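Local coordinates for crystal protein (Bacillus thuringiensis serovar dakota, PDB 2ZTB) that recognizes cancer cells as a proteolytically activated Bacillus thuringiensis toxin and, like its aerolysin-type relatives, probably acts by forming pores in the membrane, at residues Y62-T67 with P188-G193; I4-M9 with F122-S127; L13-S18 with T118-T123. All coordinates share one frame; numbering follows the deposited sequence.

Contact 1: Y62-T67 with P188-G193; sequences YKNVGT and PITVDG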
loop_
_atom_site.group_PDB
_atom_site.type_symbol
_atom_site.label_atom_id
_atom_site.label_comp_id
_atom_site.label_asym_id
_atom_site.label_seq_id
_atom_site.Cartn_x
_atom_site.Cartn_y
_atom_site.Cartn_z
ATOM N N TYR A 62 14.421 2.391 -17.610
ATOM C CA TYR A 62 13.685 2.800 -16.423
ATOM C C TYR A 62 12.415 2.005 -16.267
ATOM O O TYR A 62 11.790 1.624 -17.250
ATOM C CB TYR A 62 13.310 4.284 -16.493
ATOM C CG TYR A 62 14.456 5.224 -16.771
ATOM C CD1 TYR A 62 14.767 5.611 -18.081
ATOM C CD2 TYR A 62 15.229 5.740 -15.732
ATOM C CE1 TYR A 62 15.821 6.482 -18.351
ATOM C CE2 TYR A 62 16.286 6.624 -15.994
ATOM C CZ TYR A 62 16.574 6.984 -17.299
ATOM O OH TYR A 62 17.617 7.859 -17.555
ATOM N N LYS A 63 12.066 1.742 -15.012
ATOM C CA LYS A 63 10.737 1.304 -14.615
ATOM C C LYS A 63 9.999 2.522 -14.028
ATOM O O LYS A 63 10.614 3.412 -13.423
ATOM C CB LYS A 63 10.823 0.153 -13.604
ATOM C CG LYS A 63 11.752 0.385 -12.408
ATOM C CD LYS A 63 11.546 -0.726 -11.377
ATOM C CE LYS A 63 12.254 -0.448 -10.073
ATOM N NZ LYS A 63 13.739 -0.566 -10.080
ATOM N N ASN A 64 8.687 2.561 -14.251
ATOM C CA ASN A 64 7.855 3.712 -13.933
ATOM C C ASN A 64 6.564 3.232 -13.295
ATOM O O ASN A 64 6.034 2.196 -13.679
ATOM C CB ASN A 64 7.467 4.492 -15.198
ATOM C CG ASN A 64 8.658 4.858 -16.076
ATOM O OD1 ASN A 64 9.121 4.058 -16.900
ATOM N ND2 ASN A 64 9.138 6.073 -15.923
ATOM N N VAL A 65 6.052 4.013 -12.348
ATOM C CA VAL A 65 4.702 3.832 -11.828
ATOM C C VAL A 65 3.871 4.961 -12.422
ATOM O O VAL A 65 4.286 6.118 -12.415
ATOM C CB VAL A 65 4.669 3.855 -10.267
ATOM C CG1 VAL A 65 3.259 3.602 -9.733
ATOM C CG2 VAL A 65 5.651 2.830 -9.685
ATOM N N GLY A 66 2.719 4.622 -12.983
ATOM C CA GLY A 66 1.832 5.633 -13.543
ATOM C C GLY A 66 0.913 6.181 -12.461
ATOM O O GLY A 66 1.163 6.017 -11.260
ATOM N N THR A 67 -0.163 6.822 -12.894
ATOM C CA THR A 67 -1.112 7.449 -11.997
ATOM C C THR A 67 -1.910 6.366 -11.290
ATOM O O THR A 67 -2.421 5.438 -11.931
ATOM C CB THR A 67 -2.046 8.395 -12.775
ATOM O OG1 THR A 67 -1.254 9.219 -13.641
ATOM C CG2 THR A 67 -2.852 9.281 -11.835
ATOM N N PRO A 188 -0.430 1.378 -13.469
ATOM C CA PRO A 188 0.394 0.649 -14.431
ATOM C C PRO A 188 1.885 0.841 -14.125
ATOM O O PRO A 188 2.311 1.937 -13.738
ATOM C CB PRO A 188 0.031 1.300 -15.767
ATOM C CG PRO A 188 -0.432 2.705 -15.387
ATOM C CD PRO A 188 -1.116 2.543 -14.074
ATOM N N ILE A 189 2.649 -0.238 -14.243
ATOM C CA ILE A 189 4.104 -0.165 -14.271
ATOM C C ILE A 189 4.543 -0.262 -15.735
ATOM O O ILE A 189 4.065 -1.136 -16.471
ATOM C CB ILE A 189 4.771 -1.347 -13.509
ATOM C CG1 ILE A 189 4.204 -1.513 -12.072
ATOM C CG2 ILE A 189 6.306 -1.246 -13.580
ATOM C CD1 ILE A 189 4.731 -0.536 -11.084
ATOM N N THR A 190 5.454 0.610 -16.154
ATOM C CA THR A 190 5.952 0.578 -17.532
ATOM C C THR A 190 7.470 0.667 -17.589
ATOM O O THR A 190 8.092 1.394 -16.810
ATOM C CB THR A 190 5.360 1.699 -18.408
ATOM O OG1 THR A 190 5.766 2.971 -17.891
ATOM C CG2 THR A 190 3.827 1.615 -18.468
ATOM N N VAL A 191 8.059 -0.083 -18.516
ATOM C CA VAL A 191 9.499 -0.031 -18.738
ATOM C C VAL A 191 9.802 0.607 -20.108
ATOM O O VAL A 191 9.174 0.274 -21.112
ATOM C CB VAL A 191 10.158 -1.440 -18.562
ATOM C CG1 VAL A 191 11.540 -1.483 -19.189
ATOM C CG2 VAL A 191 10.235 -1.808 -17.080
ATOM N N ASP A 192 10.743 1.547 -20.124
ATOM C CA ASP A 192 11.198 2.170 -21.361
ATOM C C ASP A 192 12.702 2.380 -21.308
ATOM O O ASP A 192 13.259 2.591 -20.225
ATOM C CB ASP A 192 10.470 3.499 -21.628
ATOM C CG ASP A 192 10.695 4.525 -20.534
ATOM O OD1 ASP A 192 11.641 5.333 -20.684
ATOM O OD2 ASP A 192 9.931 4.521 -19.526
ATOM N N GLY A 193 13.352 2.324 -22.471
ATOM C CA GLY A 193 14.807 2.477 -22.547
ATOM C C GLY A 193 15.494 1.285 -23.186
ATOM O O GLY A 193 14.875 0.550 -23.948
#

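Contact 2: I4-M9 with F122-S127; sequences IREYLM and FTSKLS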
loop_
_atom_site.group_PDB
_atom_site.type_symbol
_atom_site.label_atom_id
_atom_site.label_comp_id
_atom_site.label_asym_id
_atom_site.label_seq_id
_atom_site.Cartn_x
_atom_site.Cartn_y
_atom_site.Cartn_z
ATOM N N ILE A 4 6.681 7.806 -10.199
ATOM C CA ILE A 4 7.960 7.166 -9.905
ATOM C C ILE A 4 8.687 6.813 -11.211
ATOM O O ILE A 4 8.065 6.387 -12.182
ATOM C CB ILE A 4 7.742 5.938 -8.964
ATOM C CG1 ILE A 4 7.338 6.422 -7.557
ATOM C CG2 ILE A 4 8.976 5.026 -8.904
ATOM C CD1 ILE A 4 6.419 5.466 -6.809
ATOM N N ARG A 5 9.997 7.024 -11.225
ATOM C CA ARG A 5 10.823 6.715 -12.382
ATOM C C ARG A 5 12.225 6.375 -11.916
ATOM O O ARG A 5 12.969 7.241 -11.473
ATOM C CB ARG A 5 10.844 7.893 -13.366
ATOM C CG ARG A 5 11.676 7.672 -14.625
ATOM C CD ARG A 5 11.180 8.600 -15.718
ATOM N NE ARG A 5 11.990 8.556 -16.930
ATOM C CZ ARG A 5 11.784 7.739 -17.963
ATOM N NH1 ARG A 5 10.786 6.861 -17.954
ATOM N NH2 ARG A 5 12.588 7.805 -19.018
ATOM N N GLU A 6 12.583 5.102 -12.004
ATOM C CA GLU A 6 13.908 4.685 -11.570
ATOM C C GLU A 6 14.499 3.644 -12.506
ATOM O O GLU A 6 13.806 3.128 -13.381
ATOM C CB GLU A 6 13.895 4.211 -10.099
ATOM C CG GLU A 6 12.802 3.231 -9.722
ATOM C CD GLU A 6 12.836 2.854 -8.238
ATOM O OE1 GLU A 6 13.312 1.738 -7.922
ATOM O OE2 GLU A 6 12.391 3.671 -7.399
ATOM N N TYR A 7 15.786 3.366 -12.324
ATOM C CA TYR A 7 16.487 2.386 -13.106
ATOM C C TYR A 7 15.873 0.999 -12.955
ATOM O O TYR A 7 15.380 0.619 -11.877
ATOM C CB TYR A 7 17.966 2.342 -12.724
ATOM C CG TYR A 7 18.790 3.529 -13.195
ATOM C CD1 TYR A 7 18.475 4.216 -14.374
ATOM C CD2 TYR A 7 19.903 3.947 -12.471
ATOM C CE1 TYR A 7 19.243 5.305 -14.808
ATOM C CE2 TYR A 7 20.680 5.028 -12.895
ATOM C CZ TYR A 7 20.350 5.705 -14.064
ATOM O OH TYR A 7 21.129 6.788 -14.466
ATOM N N LEU A 8 15.885 0.253 -14.054
ATOM C CA LEU A 8 15.551 -1.156 -14.021
ATOM C C LEU A 8 16.840 -1.889 -13.640
ATOM O O LEU A 8 17.938 -1.515 -14.086
ATOM C CB LEU A 8 15.007 -1.604 -15.377
ATOM C CG LEU A 8 14.541 -3.064 -15.512
ATOM C CD1 LEU A 8 13.249 -3.320 -14.734
ATOM C CD2 LEU A 8 14.386 -3.441 -17.006
ATOM N N MET A 9 16.715 -2.895 -12.782
ATOM C CA MET A 9 17.869 -3.661 -12.328
ATOM C C MET A 9 17.811 -5.095 -12.878
ATOM O O MET A 9 16.736 -5.573 -13.228
ATOM C CB MET A 9 17.922 -3.672 -10.796
ATOM C CG MET A 9 17.838 -2.273 -10.127
ATOM S SD MET A 9 19.324 -1.285 -10.427
ATOM C CE MET A 9 20.550 -2.130 -9.409
ATOM N N PHE A 122 10.858 -1.409 -6.333
ATOM C CA PHE A 122 10.931 0.050 -6.252
ATOM C C PHE A 122 11.462 0.546 -4.929
ATOM O O PHE A 122 11.094 0.043 -3.867
ATOM C CB PHE A 122 9.573 0.676 -6.509
ATOM C CG PHE A 122 9.131 0.583 -7.938
ATOM C CD1 PHE A 122 8.348 -0.473 -8.366
ATOM C CD2 PHE A 122 9.496 1.569 -8.854
ATOM C CE1 PHE A 122 7.924 -0.549 -9.682
ATOM C CE2 PHE A 122 9.081 1.496 -10.177
ATOM C CZ PHE A 122 8.297 0.427 -10.593
ATOM N N THR A 123 12.326 1.551 -5.030
ATOM C CA THR A 123 13.010 2.177 -3.915
ATOM C C THR A 123 12.273 3.445 -3.474
ATOM O O THR A 123 12.219 3.752 -2.279
ATOM C CB THR A 123 14.482 2.486 -4.318
ATOM O OG1 THR A 123 15.283 1.323 -4.086
ATOM C CG2 THR A 123 15.077 3.661 -3.547
ATOM N N SER A 124 11.690 4.164 -4.431
ATOM C CA SER A 124 11.008 5.418 -4.104
ATOM C C SER A 124 9.639 5.216 -3.482
ATOM O O SER A 124 8.865 4.364 -3.906
ATOM C CB SER A 124 10.943 6.385 -5.296
ATOM O OG SER A 124 11.057 5.737 -6.543
ATOM N N LYS A 125 9.356 6.008 -2.459
ATOM C CA LYS A 125 8.103 5.898 -1.731
ATOM C C LYS A 125 6.935 6.240 -2.644
ATOM O O LYS A 125 7.053 7.084 -3.533
ATOM C CB LYS A 125 8.120 6.819 -0.516
ATOM C CG LYS A 125 9.279 6.583 0.445
ATOM C CD LYS A 125 9.064 5.380 1.357
ATOM C CE LYS A 125 10.228 5.269 2.333
ATOM N NZ LYS A 125 9.885 4.503 3.558
ATOM N N LEU A 126 5.817 5.559 -2.432
ATOM C CA LEU A 126 4.604 5.831 -3.175
ATOM C C LEU A 126 3.655 6.678 -2.316
ATOM O O LEU A 126 3.395 6.352 -1.151
ATOM C CB LEU A 126 3.945 4.513 -3.576
ATOM C CG LEU A 126 2.593 4.558 -4.285
ATOM C CD1 LEU A 126 2.762 5.018 -5.712
ATOM C CD2 LEU A 126 1.908 3.192 -4.224
ATOM N N SER A 127 3.149 7.762 -2.892
ATOM C CA SER A 127 2.183 8.613 -2.208
ATOM C C SER A 127 0.763 8.097 -2.411
ATOM O O SER A 127 0.295 7.936 -3.550
ATOM C CB SER A 127 2.310 10.062 -2.658
ATOM O OG SER A 127 3.591 10.572 -2.331
#

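Contact 3: L13-S18 with T118-T123; sequences LSALSS and TGFKFT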
loop_
_atom_site.group_PDB
_atom_site.type_symbol
_atom_site.label_atom_id
_atom_site.label_comp_id
_atom_site.label_asym_id
_atom_site.label_seq_id
_atom_site.Cartn_x
_atom_site.Cartn_y
_atom_site.Cartn_z
ATOM N N LEU A 13 14.432 -8.490 -13.601
ATOM C CA LEU A 13 14.065 -9.019 -14.922
ATOM C C LEU A 13 12.939 -10.045 -14.863
ATOM O O LEU A 13 12.079 -10.069 -15.737
ATOM C CB LEU A 13 15.305 -9.559 -15.640
ATOM C CG LEU A 13 15.894 -8.597 -16.699
ATOM C CD1 LEU A 13 15.904 -7.118 -16.309
ATOM C CD2 LEU A 13 17.260 -9.046 -17.227
ATOM N N SER A 14 12.919 -10.854 -13.805
ATOM C CA SER A 14 11.816 -11.786 -13.534
ATOM C C SER A 14 10.461 -11.094 -13.418
ATOM O O SER A 14 9.424 -11.706 -13.707
ATOM C CB SER A 14 12.096 -12.578 -12.266
ATOM O OG SER A 14 12.197 -11.699 -11.157
ATOM N N ALA A 15 10.480 -9.819 -13.013
ATOM C CA ALA A 15 9.279 -8.986 -12.927
ATOM C C ALA A 15 8.728 -8.658 -14.307
ATOM O O ALA A 15 7.555 -8.331 -14.447
ATOM C CB ALA A 15 9.546 -7.680 -12.108
ATOM N N LEU A 16 9.591 -8.722 -15.323
ATOM C CA LEU A 16 9.187 -8.622 -16.728
ATOM C C LEU A 16 9.186 -10.020 -17.387
ATOM O O LEU A 16 9.377 -10.167 -18.617
ATOM C CB LEU A 16 10.116 -7.677 -17.478
ATOM C CG LEU A 16 10.110 -6.140 -17.265
ATOM C CD1 LEU A 16 8.713 -5.570 -17.038
ATOM C CD2 LEU A 16 11.050 -5.718 -16.165
ATOM N N SER A 17 8.986 -11.045 -16.565
ATOM C CA SER A 17 8.924 -12.426 -17.040
ATOM C C SER A 17 10.169 -12.843 -17.823
ATOM O O SER A 17 10.118 -13.771 -18.641
ATOM C CB SER A 17 7.667 -12.640 -17.875
ATOM O OG SER A 17 6.512 -12.384 -17.096
ATOM N N SER A 18 11.281 -12.152 -17.554
ATOM C CA SER A 18 12.513 -12.389 -18.277
ATOM C C SER A 18 13.701 -12.700 -17.372
ATOM O O SER A 18 13.557 -12.829 -16.143
ATOM C CB SER A 18 12.819 -11.215 -19.216
ATOM O OG SER A 18 11.634 -10.787 -19.855
ATOM N N THR A 118 4.218 -9.025 -10.099
ATOM C CA THR A 118 5.378 -9.835 -10.517
ATOM C C THR A 118 6.684 -9.578 -9.732
ATOM O O THR A 118 7.728 -10.186 -10.017
ATOM C CB THR A 118 5.670 -9.649 -12.038
ATOM O OG1 THR A 118 5.855 -8.264 -12.303
ATOM C CG2 THR A 118 4.536 -10.178 -12.911
ATOM N N GLY A 119 6.636 -8.638 -8.788
ATOM C CA GLY A 119 7.736 -8.427 -7.840
ATOM C C GLY A 119 8.808 -7.431 -8.239
ATOM O O GLY A 119 9.992 -7.684 -8.061
ATOM N N PHE A 120 8.390 -6.312 -8.803
ATOM C CA PHE A 120 9.267 -5.173 -8.978
ATOM C C PHE A 120 9.857 -4.724 -7.647
ATOM O O PHE A 120 9.265 -4.954 -6.588
ATOM C CB PHE A 120 8.511 -4.019 -9.634
ATOM C CG PHE A 120 8.220 -4.242 -11.090
ATOM C CD1 PHE A 120 7.008 -4.790 -11.491
ATOM C CD2 PHE A 120 9.175 -3.929 -12.056
ATOM C CE1 PHE A 120 6.741 -5.006 -12.855
ATOM C CE2 PHE A 120 8.925 -4.143 -13.419
ATOM C CZ PHE A 120 7.704 -4.674 -13.819
ATOM N N LYS A 121 11.041 -4.123 -7.701
ATOM C CA LYS A 121 11.719 -3.668 -6.491
ATOM C C LYS A 121 11.924 -2.161 -6.562
ATOM O O LYS A 121 13.011 -1.694 -6.845
ATOM C CB LYS A 121 13.062 -4.397 -6.314
ATOM C CG LYS A 121 12.966 -5.919 -6.351
ATOM C CD LYS A 121 14.317 -6.582 -6.115
ATOM C CE LYS A 121 14.187 -8.093 -6.056
ATOM N NZ LYS A 121 13.731 -8.636 -7.377
ATOM N N PHE A 122 10.858 -1.409 -6.333
ATOM C CA PHE A 122 10.931 0.050 -6.252
ATOM C C PHE A 122 11.462 0.546 -4.929
ATOM O O PHE A 122 11.094 0.043 -3.867
ATOM C CB PHE A 122 9.573 0.676 -6.509
ATOM C CG PHE A 122 9.131 0.583 -7.938
ATOM C CD1 PHE A 122 8.348 -0.473 -8.366
ATOM C CD2 PHE A 122 9.496 1.569 -8.854
ATOM C CE1 PHE A 122 7.924 -0.549 -9.682
ATOM C CE2 PHE A 122 9.081 1.496 -10.177
ATOM C CZ PHE A 122 8.297 0.427 -10.593
ATOM N N THR A 123 12.326 1.551 -5.030
ATOM C CA THR A 123 13.010 2.177 -3.915
ATOM C C THR A 123 12.273 3.445 -3.474
ATOM O O THR A 123 12.219 3.752 -2.279
ATOM C CB THR A 123 14.482 2.486 -4.318
ATOM O OG1 THR A 123 15.283 1.323 -4.086
ATOM C CG2 THR A 123 15.077 3.661 -3.547
HETATM O O HOH W 1 10.261 -10.889 -9.597
#

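Contact 1: Y62-T67 with P188-G193
An antiparallel strand pair in the main sheet sets Tyr-62 to Val-65 against Pro-188 to Asp-192, their short axes 158° apart. At the hydrogen-bonded pair of Tyr-62 and Asp-192, Tyr-62 N donates to Asp-192 O at 2.9 Å and Asp-192 N returns a bond to Tyr-62 O at 3.1 Å. Two residues on, Thr-190 N reaches Asn-64 O at 3.0 Å, while the reverse bond from Asn-64 N is weak. Gly-66 N, just past the strand, still reaches Pro-188 O at 2.8 Å.

Both strands are parts of the very long strands, 61-90 and 168-199, that run through this elongated, sheet-rich toxin. One face of the pair carries Lys-63, Val-65, Ile-189 and Val-191. In Ile-189, CG1 is anti to the carbonyl carbon (chi1 -52°), and a further turn at chi2 brings Ile-189 CD1 to Val-65 CG2 at 3.8 Å; Phe-122 and Leu-226 pack on the same two residues. Lys-63 lays its CB 4.0 Å from Val-191 CG2, then leads its amine off to Tyr-7 O, Glu-6 and Glu-12.

On the other face the Asp-192 carboxylate lies beside the Tyr-62 ring, with Asp-192 OD1 4.1 Å from Tyr-62 CD1 and the two planes 33° apart. Arg-5 serves both residues, salt-bridged to Asp-192 OD2 and in a cation-pi contact with the Tyr-62 ring.

Contact 2: I4-M9 with F122-S127
Glu-6 plugs its carboxylate into the bend of chain at Thr-123 and Ser-124, which leads into the hairpin of strands 126-132 and 136-142. In aerolysin-type relatives a hairpin of this kind is thought to enter the membrane; if this one does the same, strand 4-7 meets its base.

The first shell is a set of donors from the hairpin side. Thr-123 N points at Glu-6 OE1 at 3.1 Å, using the syn lone pair, and makes a weak second bond to OE2. The other oxygen is held twice: Ser-124 N takes the syn lone pair of Glu-6 OE2 at 3.1 Å, and Ser-124 OG donates to the same OE2 at 2.6 Å, coming in nearly along its C-O axis. With both oxygens engaged, rotation of the carboxylate should be restricted, and the surrounding donors, together with the Lys-63 amine salt-bridged to OE1, probably favour the charged form.

What delivers the group is the Glu-6 chain itself. CG sits between the backbone N and the carbonyl carbon (chi1 48°) and the chain runs straight on from there, passing obliquely by the Phe-122 ring, whose plane is turned 59° from that of the carboxylate. Glu-6 CD lies 3.6 Å from Phe-122 CD2.

Further out, backbone bonds from Ile-4 to Val-65 and from Glu-6 to Lys-63 fix strand 4-7 on the sheet, while Ile-144 packs on Phe-122. Ile-4 closes the apolar side with two branches. Ile-4 CG2 reaches Phe-122 CD2 at 3.5 Å and also sits close to the Ser-124 hydroxyl. Its other arm extends toward the hairpin strand, where Ile-4 CD1 meets Leu-126 CD1 at 3.8 Å, the two side chains crossing at about a right angle.

Contact 3: L13-S18 with T118-T123
Thr-118 OG1 donates to Ala-15 O at 2.7 Å, the one direct hydrogen bond between 13-18 and 118-123. The hydroxyl meets the carbonyl in its plane and on a lone pair, with a C=O...O angle of 121°. Thr-118 can do this because OG1 stands between its own backbone N and carbonyl carbon (chi1 56°), facing the 13-18 loop. A water makes a second bridge nearby: it donates to Thr-118 O at 2.7 Å and is hydrogen-bonded to Ser-14 OG at 2.6 Å.

Next to the polar seam, Ala-15 rests its methyl on the Phe-120 ring. Ala-15 CB stands 3.6 Å from the centroid of the Phe-120 ring and only 4° off its normal, a CH-pi contact almost exactly over the middle of one face. Leu-16 comes at the same ring from its edge, near the ring plane, with Leu-16 CD1 3.5 Å from Phe-120 CZ. Phe-120 is thus covered on a face and at an edge by consecutive residues, and also packs on Lys-63 and Ile-189 of the main sheet.

The loop that presents Ala-15 and Leu-16 is a short 3-10 turn closed by a Schellman motif. Leu-13 O accepts from Leu-16 N at 2.9 Å and, from the opposite side of its carbonyl plane, from Ser-18 N at 2.9 Å; the inner bond, Ser-17 N to Ser-14 O, is weak, and Ser-17 takes the left-handed conformation. Ser-18 folds back as well, its OG donating to Leu-16 O at 2.6 Å from above the carbonyl plane. On the other loop, Lys-121 is tied by its amine to Asn-11 O and by its backbone N to Glu-12.

In the fold
From the N terminus the chain lays down 4-9, then 13-18, then 62-67 at the start of a long strand. It returns at 118-127, where contact 3 closes a loop back to 13-18 that nests, apart from the shared Phe-122 and Thr-123, inside the one contact 2 closes back to 4-9. Contact 1 closes last, at 188-193, and its loop crosses both others, since 62-67 lies inside them and 188-193 beyond. Strand 4-7 pairs with strand 61-90, so contacts 1 and 2 both reach the same sheet, contact 2 through its 4-9 half. Together they join the N-terminal strand and following loop, the main sheet, and the connection from strand 96-116 into the 126-142 hairpin.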